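Local coordinates for cystathionine beta-lyases/cystathionine gamma-synthases (Corynebacterium glutamicum, PDB 5X5H), which probably catalyses the pyridoxal 5'-phosphate-dependent replacement of succinate in O-succinyl-L-homoserine by L-cysteine, giving L,L-cystathionine in methionine biosynthesis, at residues V217-Q222 against E226-M231; I92-K95 against H99-L102; A85-F90 against T116-W121; E64-A69 against R249-L254; E270-R275 against G304-R309. One frame throughout, in Å; residues are numbered along the deposited sequence.

Contact 1. Residues V217-Q222 against E226-M231; sequences VVTNDQ and EELLFM
Glu226 meets one oxygen twice: its N donates to Gln222 O at 2.9 Å, and its CG passes 3.5 Å from the same Gln222 O. The bond is an ordinary first-turn helical one, but the side chain with CG beside its backbone N (chi1 -73°) and an extended stem runs close to that oxygen. Beyond it the Gln222 amide and the Glu226 carboxylate stand nearly parallel, 12° between their planes, though the side chains come no closer than Gln222 CG to Glu226 OE2 at 4.1 Å. Both residues are exposed to solvent.

Deeper in, the meeting is apolar. Leu228 sends CD1 across Val217 at about a right angle, 3.8 Å from CG1, while Thr219 CG2 touches the same methyl more loosely. The hydroxyl of Thr219 is otherwise engaged: OG1 accepts from Asp221 N at 3.0 Å with an N-H...O angle of 167°, an ST turn, and is also hydrogen-bonded to His196 O. Two partners thus fix its rotation where the chain leaves the strand, just ahead of the helix, whose N-cap Asp221 accepts weak bonds from Glu223 N and Met224 N. The contact illustrates how a short turn folds a helix back onto the strand before it: strand 215-219 runs between strands 75-79 and 197-201, antiparallel to both, and Leu228 wedges helix 222-235 against Val217, Arg77 of strand 75-79 and Ile92 of helix 82-93.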
# COMPACT_ATOMS: atom_id res chain seq x y z
N VAL A 217 17.38 -10.06 12.12
CA VAL A 217 18.38 -10.64 13.02
C VAL A 217 17.85 -10.60 14.40
O VAL A 217 17.35 -9.53 14.83
CB VAL A 217 19.70 -9.93 12.93
CG1 VAL A 217 20.72 -10.59 13.86
CG2 VAL A 217 20.24 -9.89 11.54
N VAL A 218 17.95 -11.73 15.14
CA VAL A 218 17.54 -11.78 16.50
C VAL A 218 18.71 -12.24 17.42
O VAL A 218 19.62 -12.97 16.97
CB VAL A 218 16.33 -12.63 16.77
CG1 VAL A 218 15.09 -12.15 15.98
CG2 VAL A 218 16.60 -14.05 16.45
N THR A 219 18.67 -11.80 18.68
CA THR A 219 19.71 -12.12 19.65
C THR A 219 19.19 -11.91 21.03
O THR A 219 18.27 -11.17 21.22
CB THR A 219 20.89 -11.24 19.33
OG1 THR A 219 22.06 -11.58 20.20
CG2 THR A 219 20.71 -9.78 19.51
N ASN A 220 19.93 -12.49 22.01
CA ASN A 220 19.79 -12.12 23.42
C ASN A 220 20.87 -11.25 23.93
O ASN A 220 20.83 -10.86 25.15
CB ASN A 220 19.59 -13.35 24.31
CG ASN A 220 18.27 -14.04 24.10
OD1 ASN A 220 18.19 -15.28 23.83
ND2 ASN A 220 17.25 -13.31 24.30
N ASP A 221 21.83 -10.88 23.09
CA ASP A 221 22.97 -10.00 23.49
C ASP A 221 22.67 -8.55 23.32
O ASP A 221 22.54 -8.06 22.20
CB ASP A 221 24.20 -10.43 22.77
CG ASP A 221 25.46 -9.59 23.05
OD1 ASP A 221 25.43 -8.58 23.70
OD2 ASP A 221 26.51 -10.03 22.62
N GLN A 222 22.46 -7.81 24.41
CA GLN A 222 22.09 -6.42 24.29
C GLN A 222 23.13 -5.60 23.53
O GLN A 222 22.75 -4.66 22.85
CB GLN A 222 21.91 -5.83 25.72
CG GLN A 222 21.30 -4.44 25.81
CD GLN A 222 21.16 -4.06 27.29
OE1 GLN A 222 22.17 -3.89 28.01
NE2 GLN A 222 19.92 -3.98 27.75
N GLU A 226 22.48 -3.28 20.31
CA GLU A 226 22.90 -1.89 20.13
C GLU A 226 23.66 -1.70 18.82
O GLU A 226 23.49 -0.68 18.15
CB GLU A 226 23.82 -1.45 21.32
CG GLU A 226 23.07 -1.23 22.60
CD GLU A 226 24.03 -1.17 23.82
OE1 GLU A 226 25.29 -1.35 23.73
OE2 GLU A 226 23.44 -1.12 24.91
N GLU A 227 24.57 -2.61 18.46
CA GLU A 227 25.35 -2.48 17.22
C GLU A 227 24.38 -2.69 16.01
O GLU A 227 24.56 -1.97 15.02
CB GLU A 227 26.46 -3.52 17.16
CG GLU A 227 27.57 -3.32 18.23
CD GLU A 227 28.02 -1.87 18.20
OE1 GLU A 227 28.43 -1.36 17.11
OE2 GLU A 227 27.80 -1.15 19.22
N LEU A 228 23.44 -3.60 16.10
CA LEU A 228 22.42 -3.80 14.95
C LEU A 228 21.65 -2.52 14.78
O LEU A 228 21.44 -2.09 13.65
CB LEU A 228 21.53 -4.98 15.27
CG LEU A 228 22.20 -6.36 15.13
CD1 LEU A 228 21.38 -7.40 15.85
CD2 LEU A 228 22.37 -6.72 13.66
N LEU A 229 21.21 -1.89 15.87
CA LEU A 229 20.52 -0.60 15.76
C LEU A 229 21.37 0.49 15.19
O LEU A 229 20.93 1.25 14.33
CB LEU A 229 19.97 -0.23 17.16
CG LEU A 229 19.29 1.16 17.23
CD1 LEU A 229 18.08 1.19 16.37
CD2 LEU A 229 18.91 1.43 18.68
N PHE A 230 22.65 0.58 15.63
CA PHE A 230 23.57 1.55 15.15
C PHE A 230 23.72 1.38 13.67
O PHE A 230 23.67 2.35 12.89
CB PHE A 230 24.94 1.40 15.83
CG PHE A 230 26.00 2.25 15.22
CD1 PHE A 230 26.06 3.59 15.59
CD2 PHE A 230 26.82 1.81 14.17
CE1 PHE A 230 27.00 4.43 14.98
CE2 PHE A 230 27.74 2.67 13.57
CZ PHE A 230 27.79 3.96 13.96
N MET A 231 23.85 0.14 13.20
CA MET A 231 24.06 -0.06 11.79
C MET A 231 22.77 0.10 10.94
O MET A 231 22.83 0.56 9.78
CB MET A 231 24.67 -1.48 11.53
CG MET A 231 26.00 -1.64 12.12
SD MET A 231 27.34 -0.68 11.41
CE MET A 231 27.93 -1.86 10.19

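Contact 2. Residues I92-K95 against H99-L102; sequences IILK and HIVL
Leu94 and Ile100 both set the outgoing branch beside the backbone N, opposite the carbonyl carbon (chi1 -61° to CG in Leu94, -47° to CG1 in Ile100), and these torsions swing their terminal methyls into one another. Leu94 CD1 meets Ile100 CD1 at 3.7 Å and CG1 at 3.8 Å. Its second methyl, CD2, lies 3.9 Å from Ile100 CG1 and 4.1 Å from His99 O, so the fork of the leucine straddles the isoleucine branch, the two side chains crossing at about a right angle.

Leu94 is the residue at which the chain leaves helical conformation. Next to it, Lys95 folds back so that NZ donates to Leu94 O at 3.0 Å, from well above the carbonyl plane; NZ also bonds to Arg91 O, tying the lysine to the helix end. His99 turns away from the leucine, its ring nitrogens hydrogen-bonded to Thr144 OG1 and Thr126 OG1 on the flanking strands.

As an example of a helix handing over to a strand, the contact shows the chain, after strand 75-79 and helix 82-93, re-entering the sheet as strand 99-103, parallel to its neighbours 124-128 and 144-150, with Val123 and Lys145 also packing on Leu94.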
# COMPACT_ATOMS: atom_id res chain seq x y z
N ILE A 92 29.42 -6.16 11.72
CA ILE A 92 29.49 -6.01 13.18
C ILE A 92 30.54 -7.00 13.76
O ILE A 92 31.38 -6.65 14.57
CB ILE A 92 28.14 -6.26 13.82
CG1 ILE A 92 27.24 -5.08 13.45
CG2 ILE A 92 28.23 -6.42 15.33
CD1 ILE A 92 25.80 -5.37 13.74
N ILE A 93 30.49 -8.25 13.31
CA ILE A 93 31.26 -9.32 13.93
C ILE A 93 32.68 -9.31 13.40
O ILE A 93 33.59 -9.70 14.19
CB ILE A 93 30.55 -10.64 13.70
CG1 ILE A 93 29.26 -10.68 14.50
CG2 ILE A 93 31.43 -11.84 14.21
CD1 ILE A 93 28.37 -11.85 14.29
N LEU A 94 32.91 -8.96 12.18
CA LEU A 94 34.23 -9.11 11.52
C LEU A 94 34.82 -7.71 11.30
O LEU A 94 34.10 -6.67 11.14
CB LEU A 94 34.03 -9.70 10.15
CG LEU A 94 33.37 -11.09 10.13
CD1 LEU A 94 32.94 -11.49 8.78
CD2 LEU A 94 34.25 -12.20 10.71
N LYS A 95 36.15 -7.70 11.21
CA LYS A 95 36.99 -6.62 10.72
C LYS A 95 38.12 -7.16 9.89
O LYS A 95 38.31 -8.40 9.91
CB LYS A 95 37.56 -5.83 11.97
CG LYS A 95 36.52 -5.16 12.83
CD LYS A 95 35.75 -4.07 12.05
CE LYS A 95 34.53 -3.54 12.86
NZ LYS A 95 33.52 -4.59 13.15
N HIS A 99 38.55 -14.04 10.53
CA HIS A 99 38.21 -15.24 9.79
C HIS A 99 36.86 -15.77 10.09
O HIS A 99 36.35 -15.70 11.21
CB HIS A 99 39.34 -16.29 10.16
CG HIS A 99 39.18 -17.65 9.59
ND1 HIS A 99 38.78 -18.70 10.37
CD2 HIS A 99 39.51 -18.15 8.37
CE1 HIS A 99 38.78 -19.78 9.62
NE2 HIS A 99 39.23 -19.49 8.43
N ILE A 100 36.23 -16.31 9.07
CA ILE A 100 34.95 -17.02 9.12
C ILE A 100 35.06 -18.54 8.79
O ILE A 100 35.76 -18.85 7.76
CB ILE A 100 33.99 -16.48 8.05
CG1 ILE A 100 33.93 -15.03 8.00
CG2 ILE A 100 32.59 -17.12 8.22
CD1 ILE A 100 33.22 -14.53 6.76
N VAL A 101 34.40 -19.38 9.50
CA VAL A 101 34.18 -20.78 9.14
C VAL A 101 32.76 -20.83 8.54
O VAL A 101 31.78 -20.41 9.22
CB VAL A 101 34.32 -21.71 10.31
CG1 VAL A 101 34.03 -23.15 9.90
CG2 VAL A 101 35.74 -21.60 10.89
N LEU A 102 32.63 -21.33 7.31
CA LEU A 102 31.40 -21.45 6.54
C LEU A 102 31.20 -22.87 6.11
O LEU A 102 32.14 -23.62 5.94
CB LEU A 102 31.56 -20.57 5.22
CG LEU A 102 30.55 -20.53 4.10
CD1 LEU A 102 29.40 -19.67 4.66
CD2 LEU A 102 31.01 -19.99 2.76

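Contact 3. Residues A85-F90 against T116-W121; sequences ATDILF and TVFTAW
Asp87 OD1 is gripped from two quarters: it forms a salt bridge with Arg91 of the second subunit, and the edge of the Phe118 ring is turned to it, with CE1 at 3.3 Å and CZ at 3.4 Å. The oxygen lies near the plane of that ring, while the carboxylate as a whole is inclined by 62° to it. Extending CG away from the backbone N (chi1 179°) is what carries the acid out from helix 82-93 toward Phe118, at the end of helix 108-118. The other oxygen, OD2, pairs with Arg91 of its own chain.

Phe118 meets a second residue with its face. The Phe90 ring points an edge at it in a T-shaped stack, centroids 5.3 Å apart and planes at 86°, and Phe90 CD2 comes 3.8 Å from Phe118 CE1. Phe90 CB also sits over the same ring as a CH-pi contact, 4.1 Å from the Phe118 centroid. Trp148 of strand 144-150 makes a further edge-to-face pair with Phe90.

The worked lesson is one of complementary electrostatics: the weakly positive rim of the ring probably suits the anion beside it, while the electron-rich face receives C-H groups. The flanking arginines of two subunits probably stabilise the charge of buried Asp87, coupling this core packing to the subunit interface.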
# COMPACT_ATOMS: atom_id res chain seq x y z
N ALA A 85 20.71 -8.02 5.85
CA ALA A 85 20.83 -8.42 7.26
C ALA A 85 22.16 -9.17 7.45
O ALA A 85 22.86 -9.01 8.45
CB ALA A 85 19.64 -9.28 7.65
N THR A 86 22.49 -10.06 6.50
CA THR A 86 23.75 -10.87 6.56
C THR A 86 24.91 -9.89 6.48
O THR A 86 25.87 -10.00 7.28
CB THR A 86 23.78 -11.87 5.40
OG1 THR A 86 22.68 -12.81 5.54
CG2 THR A 86 25.07 -12.68 5.36
N ASP A 87 24.90 -8.96 5.56
CA ASP A 87 25.97 -8.00 5.43
C ASP A 87 26.20 -7.20 6.68
O ASP A 87 27.34 -7.01 7.14
CB ASP A 87 25.63 -7.11 4.25
CG ASP A 87 26.66 -6.05 4.02
OD1 ASP A 87 27.80 -6.44 3.59
OD2 ASP A 87 26.41 -4.79 4.14
N ILE A 88 25.14 -6.72 7.29
CA ILE A 88 25.25 -5.97 8.55
C ILE A 88 25.81 -6.85 9.63
O ILE A 88 26.73 -6.39 10.37
CB ILE A 88 23.87 -5.42 8.99
CG1 ILE A 88 23.35 -4.33 8.05
CG2 ILE A 88 23.96 -4.85 10.41
CD1 ILE A 88 24.24 -3.14 7.86
N LEU A 89 25.36 -8.09 9.79
CA LEU A 89 25.88 -8.93 10.85
C LEU A 89 27.35 -9.20 10.61
O LEU A 89 28.20 -9.13 11.54
CB LEU A 89 25.04 -10.23 10.98
CG LEU A 89 24.88 -11.07 12.18
CD1 LEU A 89 24.81 -10.31 13.47
CD2 LEU A 89 23.79 -12.07 11.82
N PHE A 90 27.79 -9.42 9.38
CA PHE A 90 29.16 -9.62 9.02
C PHE A 90 29.99 -8.39 9.48
O PHE A 90 31.13 -8.50 9.99
CB PHE A 90 29.46 -9.86 7.54
CG PHE A 90 29.10 -11.20 6.98
CD1 PHE A 90 28.65 -12.27 7.72
CD2 PHE A 90 29.14 -11.35 5.63
CE1 PHE A 90 28.30 -13.51 7.10
CE2 PHE A 90 28.82 -12.56 5.03
CZ PHE A 90 28.44 -13.60 5.78
N THR A 116 33.42 -12.69 -2.80
CA THR A 116 33.69 -11.54 -3.66
C THR A 116 33.93 -10.27 -2.89
O THR A 116 34.89 -9.53 -3.15
CB THR A 116 32.54 -11.37 -4.72
OG1 THR A 116 32.52 -12.48 -5.63
CG2 THR A 116 32.73 -10.08 -5.51
N VAL A 117 33.10 -9.97 -1.92
CA VAL A 117 33.20 -8.71 -1.23
C VAL A 117 34.08 -8.75 -0.00
O VAL A 117 35.06 -7.98 0.09
CB VAL A 117 31.73 -8.17 -0.87
CG1 VAL A 117 31.79 -6.85 -0.09
CG2 VAL A 117 30.92 -8.03 -2.16
N PHE A 118 33.80 -9.58 1.00
CA PHE A 118 34.52 -9.48 2.23
C PHE A 118 36.02 -9.84 2.10
O PHE A 118 36.85 -9.27 2.81
CB PHE A 118 33.82 -10.17 3.40
CG PHE A 118 32.70 -9.35 3.96
CD1 PHE A 118 31.53 -9.24 3.25
CD2 PHE A 118 32.92 -8.53 5.03
CE1 PHE A 118 30.50 -8.41 3.69
CE2 PHE A 118 31.89 -7.73 5.53
CZ PHE A 118 30.73 -7.61 4.81
N THR A 119 36.37 -10.75 1.17
CA THR A 119 37.81 -11.03 0.98
C THR A 119 38.55 -9.80 0.40
O THR A 119 39.69 -9.60 0.83
CB THR A 119 38.05 -12.19 0.03
OG1 THR A 119 37.48 -11.84 -1.23
CG2 THR A 119 37.48 -13.48 0.49
N ALA A 120 37.91 -8.94 -0.31
CA ALA A 120 38.52 -7.72 -0.79
C ALA A 120 38.73 -6.71 0.32
O ALA A 120 39.54 -5.77 0.20
CB ALA A 120 37.71 -7.18 -1.92
N TRP A 121 38.06 -6.91 1.43
CA TRP A 121 38.16 -6.01 2.63
C TRP A 121 39.01 -6.65 3.77
O TRP A 121 38.89 -6.27 4.91
CB TRP A 121 36.72 -5.64 3.07
CG TRP A 121 36.09 -4.66 2.13
CD1 TRP A 121 35.40 -4.95 1.00
CD2 TRP A 121 36.29 -3.26 2.13
NE1 TRP A 121 35.08 -3.82 0.31
CE2 TRP A 121 35.59 -2.74 1.01
CE3 TRP A 121 36.88 -2.36 3.04
CZ2 TRP A 121 35.52 -1.38 0.73
CZ3 TRP A 121 36.79 -0.96 2.75
CH2 TRP A 121 36.17 -0.52 1.61

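Contact 4. Residues E64-A69 against R249-L254; sequences EQTVAA and RGLKTL
Leu251 drives one methyl, CD2, against two neighbours on helix 58-70, reaching Thr66 CG2 and Val67 CG2 at 3.6 Å each. The two approaches differ in direction. Thr66 and Leu251 slide past each other, their side chains running opposite ways, whereas Val67 slants across the leucine. The leucine extends fully from its helix, CG lying opposite the backbone N (chi1 179°), and this reach helps bridge the 8.5 Å between Val67 CA and Leu251 CA.

Thr66 presents its two branches to different environments. CG2 is given to the leucine, while OG1, beside the backbone N (chi1 -54°), turns back to hydrogen-bond Ala62 O one helical turn earlier. Val67 also packs against Leu216 and Val218 of strand 215-219, which places helix 58-70 between the large sheet and helix 241-251.

Behind the leucine, helix 241-251 gives way to a type I beta turn, Leu251 to Leu254. Gly250 O accepts from Thr253 N at 3.1 Å and from Thr253 OG1 at 3.1 Å, both on the same face of its plane, and Arg257 bonds to this carbonyl as well as to the threonine hydroxyl. Arg249 points elsewhere, to a salt bridge with Asp211 of the third subunit. The example shows a division of labour between methyls and hydroxyls: purely apolar methyls join the helices, while the hydroxyls nearby are spent on main-chain carbonyls, so neither Thr66 nor Thr253 is buried with its hydroxyl lacking a partner.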
# COMPACT_ATOMS: atom_id res chain seq x y z
N GLU A 64 9.77 -6.49 14.35
CA GLU A 64 10.99 -6.90 15.05
C GLU A 64 10.71 -7.59 16.33
O GLU A 64 11.23 -8.69 16.67
CB GLU A 64 11.85 -5.65 15.36
CG GLU A 64 12.46 -5.06 14.11
CD GLU A 64 13.25 -3.75 14.30
OE1 GLU A 64 13.07 -3.07 15.38
OE2 GLU A 64 14.02 -3.35 13.38
N GLN A 65 9.79 -7.05 17.13
CA GLN A 65 9.45 -7.61 18.43
C GLN A 65 8.74 -8.92 18.31
O GLN A 65 8.86 -9.81 19.15
CB GLN A 65 8.65 -6.58 19.25
CG GLN A 65 9.49 -5.38 19.64
CD GLN A 65 10.61 -5.67 20.54
OE1 GLN A 65 11.81 -5.57 20.21
NE2 GLN A 65 10.25 -6.20 21.70
N THR A 66 7.95 -9.11 17.26
CA THR A 66 7.21 -10.30 17.01
C THR A 66 8.22 -11.43 16.71
O THR A 66 8.18 -12.49 17.30
CB THR A 66 6.19 -10.19 15.92
OG1 THR A 66 5.30 -9.10 16.12
CG2 THR A 66 5.35 -11.44 15.83
N VAL A 67 9.06 -11.26 15.70
CA VAL A 67 10.02 -12.31 15.38
C VAL A 67 10.99 -12.62 16.55
O VAL A 67 11.31 -13.80 16.80
CB VAL A 67 10.75 -11.99 14.07
CG1 VAL A 67 11.82 -13.10 13.75
CG2 VAL A 67 9.77 -11.87 12.91
N ALA A 68 11.42 -11.59 17.25
CA ALA A 68 12.24 -11.82 18.43
C ALA A 68 11.48 -12.78 19.37
O ALA A 68 12.06 -13.82 19.87
CB ALA A 68 12.57 -10.54 19.09
N ALA A 69 10.22 -12.51 19.70
CA ALA A 69 9.49 -13.35 20.64
C ALA A 69 9.41 -14.76 20.15
O ALA A 69 9.55 -15.74 20.93
CB ALA A 69 8.06 -12.81 20.86
N ARG A 249 1.90 -9.22 8.75
CA ARG A 249 0.60 -9.79 8.41
C ARG A 249 0.71 -11.28 8.02
O ARG A 249 -0.02 -12.10 8.47
CB ARG A 249 -0.04 -8.96 7.27
CG ARG A 249 -1.48 -9.43 6.90
CD ARG A 249 -1.93 -8.70 5.66
NE ARG A 249 -3.33 -8.64 5.44
CZ ARG A 249 -4.10 -9.34 4.57
NH1 ARG A 249 -3.57 -10.35 3.90
NH2 ARG A 249 -5.31 -8.97 4.35
N GLY A 250 1.70 -11.53 7.15
CA GLY A 250 1.95 -12.89 6.79
C GLY A 250 2.32 -13.75 7.96
O GLY A 250 1.93 -14.95 8.05
N LEU A 251 3.15 -13.24 8.86
CA LEU A 251 3.63 -13.99 10.02
C LEU A 251 2.49 -14.49 10.95
O LEU A 251 2.63 -15.53 11.62
CB LEU A 251 4.65 -13.12 10.75
CG LEU A 251 5.28 -13.64 11.99
CD1 LEU A 251 5.95 -15.04 11.76
CD2 LEU A 251 6.24 -12.59 12.51
N LYS A 252 1.36 -13.78 10.89
CA LYS A 252 0.22 -14.20 11.71
C LYS A 252 -0.30 -15.59 11.39
O LYS A 252 -1.01 -16.21 12.21
CB LYS A 252 -0.89 -13.14 11.65
CG LYS A 252 -0.48 -11.80 12.20
CD LYS A 252 -1.63 -10.79 12.12
CE LYS A 252 -1.11 -9.46 12.66
NZ LYS A 252 -2.26 -8.43 12.67
N THR A 253 -0.01 -16.12 10.19
CA THR A 253 -0.43 -17.47 9.78
C THR A 253 0.76 -18.45 9.65
O THR A 253 0.56 -19.53 9.11
CB THR A 253 -1.20 -17.44 8.44
OG1 THR A 253 -0.46 -16.81 7.39
CG2 THR A 253 -2.52 -16.74 8.64
N LEU A 254 1.92 -18.12 10.19
CA LEU A 254 3.09 -19.01 10.04
C LEU A 254 2.84 -20.41 10.54
O LEU A 254 3.13 -21.38 9.81
CB LEU A 254 4.33 -18.39 10.64
CG LEU A 254 5.60 -19.28 10.57
CD1 LEU A 254 6.02 -19.59 9.15
CD2 LEU A 254 6.75 -18.60 11.28

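Contact 5. Residues E270-R275 against G304-R309; sequences EFLDSR and GMISVR
Leu272 plugs helix 254-273 onto strand 305-310 of the smaller mixed sheet, in the alpha/beta C-terminal domain of a fold-type I PLP enzyme. The tight part is small and wholly apolar. Leu272 CD1 touches Val308 CG2 at 3.6 Å, crossing that side chain at about a right angle, and lies more loosely against Ile306 CG2 at 4.1 Å. Ile306 and Val308 alternate with Ser307 along the strand, so the two branched residues face the helix together while the serine points to the other side, where its OG bonds to Pro155 O. Val308 CG2 is the branch beside the backbone N (CG1 opposite it, chi1 -175°). Val281 of strand 278-282 and Val379 of helix 372-384 also pack on the leucine.

Toward solvent the character changes. Glu270, Asp273 and Ser274 are exposed, and no polar bond joins the two segments. The polar links here are local to the helix end: Arg275 lays its CG over one face of the Phe271 ring, offset toward the rim, and its guanidinium forms a salt bridge with Glu277 and a hydrogen bond with Asn384. The helix thus exemplifies a sheet-facing side held by methyls and an outer side shaped by local polar links, among them Ser274 OG donating to Phe271 O at 2.7 Å, in the carbonyl plane and on a lone pair, with Ser274 N bonded to the same oxygen.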
# COMPACT_ATOMS: atom_id res chain seq x y z
N GLU A 270 7.74 -38.93 0.28
CA GLU A 270 7.47 -40.40 0.31
C GLU A 270 7.15 -40.77 -1.09
O GLU A 270 7.68 -41.83 -1.62
CB GLU A 270 6.28 -40.67 1.26
CG GLU A 270 5.70 -42.07 1.27
CD GLU A 270 4.53 -42.13 2.27
OE1 GLU A 270 3.41 -41.65 1.92
OE2 GLU A 270 4.77 -42.56 3.44
N PHE A 271 6.33 -40.07 -1.86
CA PHE A 271 5.98 -40.48 -3.22
C PHE A 271 7.26 -40.48 -4.09
O PHE A 271 7.51 -41.43 -4.86
CB PHE A 271 4.96 -39.52 -3.84
CG PHE A 271 4.70 -39.79 -5.24
CD1 PHE A 271 4.01 -40.94 -5.57
CD2 PHE A 271 5.02 -38.96 -6.21
CE1 PHE A 271 3.77 -41.24 -6.92
CE2 PHE A 271 4.82 -39.24 -7.57
CZ PHE A 271 4.16 -40.40 -7.92
N LEU A 272 8.12 -39.49 -4.03
CA LEU A 272 9.32 -39.41 -4.83
C LEU A 272 10.22 -40.56 -4.51
O LEU A 272 10.88 -41.07 -5.46
CB LEU A 272 10.07 -38.05 -4.68
CG LEU A 272 9.36 -36.86 -5.24
CD1 LEU A 272 9.92 -35.60 -4.55
CD2 LEU A 272 9.46 -36.80 -6.77
N ASP A 273 10.27 -40.97 -3.27
CA ASP A 273 11.18 -42.06 -2.82
C ASP A 273 10.72 -43.40 -3.38
O ASP A 273 11.55 -44.34 -3.35
CB ASP A 273 11.33 -42.13 -1.32
CG ASP A 273 12.80 -42.27 -0.90
OD1 ASP A 273 13.73 -42.08 -1.72
OD2 ASP A 273 13.02 -42.47 0.28
N SER A 274 9.55 -43.47 -3.98
CA SER A 274 9.06 -44.75 -4.56
C SER A 274 9.30 -44.79 -6.03
O SER A 274 8.93 -45.82 -6.71
CB SER A 274 7.57 -44.86 -4.28
OG SER A 274 6.80 -43.98 -5.17
N ARG A 275 9.87 -43.78 -6.66
CA ARG A 275 9.91 -43.69 -8.12
C ARG A 275 11.32 -43.95 -8.65
O ARG A 275 12.29 -43.39 -8.19
CB ARG A 275 9.43 -42.29 -8.52
CG ARG A 275 7.93 -42.11 -8.27
CD ARG A 275 7.05 -42.90 -9.17
NE ARG A 275 7.20 -42.52 -10.55
CZ ARG A 275 6.23 -42.40 -11.47
NH1 ARG A 275 4.96 -42.58 -11.19
NH2 ARG A 275 6.59 -42.13 -12.69
N GLY A 304 9.19 -27.74 4.70
CA GLY A 304 8.52 -27.75 3.44
C GLY A 304 9.33 -27.91 2.16
O GLY A 304 8.76 -27.92 1.07
N MET A 305 10.63 -27.99 2.32
CA MET A 305 11.55 -28.04 1.17
C MET A 305 11.94 -29.48 0.91
O MET A 305 12.13 -30.27 1.81
CB MET A 305 12.78 -27.25 1.48
CG MET A 305 12.55 -25.74 1.66
SD MET A 305 11.76 -24.87 0.37
CE MET A 305 12.96 -25.13 -0.94
N ILE A 306 12.01 -29.81 -0.36
CA ILE A 306 12.55 -31.18 -0.79
C ILE A 306 13.48 -30.88 -1.96
O ILE A 306 13.14 -30.15 -2.89
CB ILE A 306 11.41 -31.99 -1.33
CG1 ILE A 306 10.30 -32.21 -0.30
CG2 ILE A 306 11.95 -33.38 -1.83
CD1 ILE A 306 9.07 -32.90 -0.83
N SER A 307 14.62 -31.55 -1.99
CA SER A 307 15.43 -31.60 -3.20
C SER A 307 15.51 -33.02 -3.73
O SER A 307 15.35 -33.95 -2.95
CB SER A 307 16.81 -31.01 -2.97
OG SER A 307 16.69 -29.55 -2.89
N VAL A 308 15.68 -33.11 -5.00
CA VAL A 308 15.55 -34.41 -5.72
C VAL A 308 16.69 -34.45 -6.71
O VAL A 308 16.86 -33.53 -7.47
CB VAL A 308 14.25 -34.46 -6.43
CG1 VAL A 308 14.02 -35.83 -7.08
CG2 VAL A 308 13.07 -34.14 -5.50
N ARG A 309 17.37 -35.60 -6.76
CA ARG A 309 18.37 -35.86 -7.80
C ARG A 309 17.85 -36.90 -8.73
O ARG A 309 17.40 -37.94 -8.28
CB ARG A 309 19.68 -36.27 -7.18
CG ARG A 309 20.35 -35.24 -6.27
CD ARG A 309 21.74 -35.49 -5.73
NE ARG A 309 22.64 -35.63 -6.86
CZ ARG A 309 23.88 -36.07 -6.79
NH1 ARG A 309 24.44 -36.23 -5.64
NH2 ARG A 309 24.52 -36.21 -7.94

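In the fold
Contacts 1, 2 and 3 form one cluster around helix 82-93, which contacts 2 and 3 share, their centres 8 Å apart. Contact 1 joins it through Leu228 CD2 on Ile92 CD1 at 3.7 Å and Met231 CB on Ile88 CG2 at 3.6 Å. Contact 4 reaches the other face of strand 215-219, where Val218 CG1 touches Ala68 CA at 3.8 Å. Contact 5 stands apart in the smaller sheet, its centre about 39 Å from that of contact 1. None of these contacts touches the cofactor, but the side chain of Asp87 is about 9 Å from bound pyridoxal phosphate and that of Val217 about 11 Å. The side chains of Val67 and Thr219 each lie about 9 Å from a bound magnesium ion.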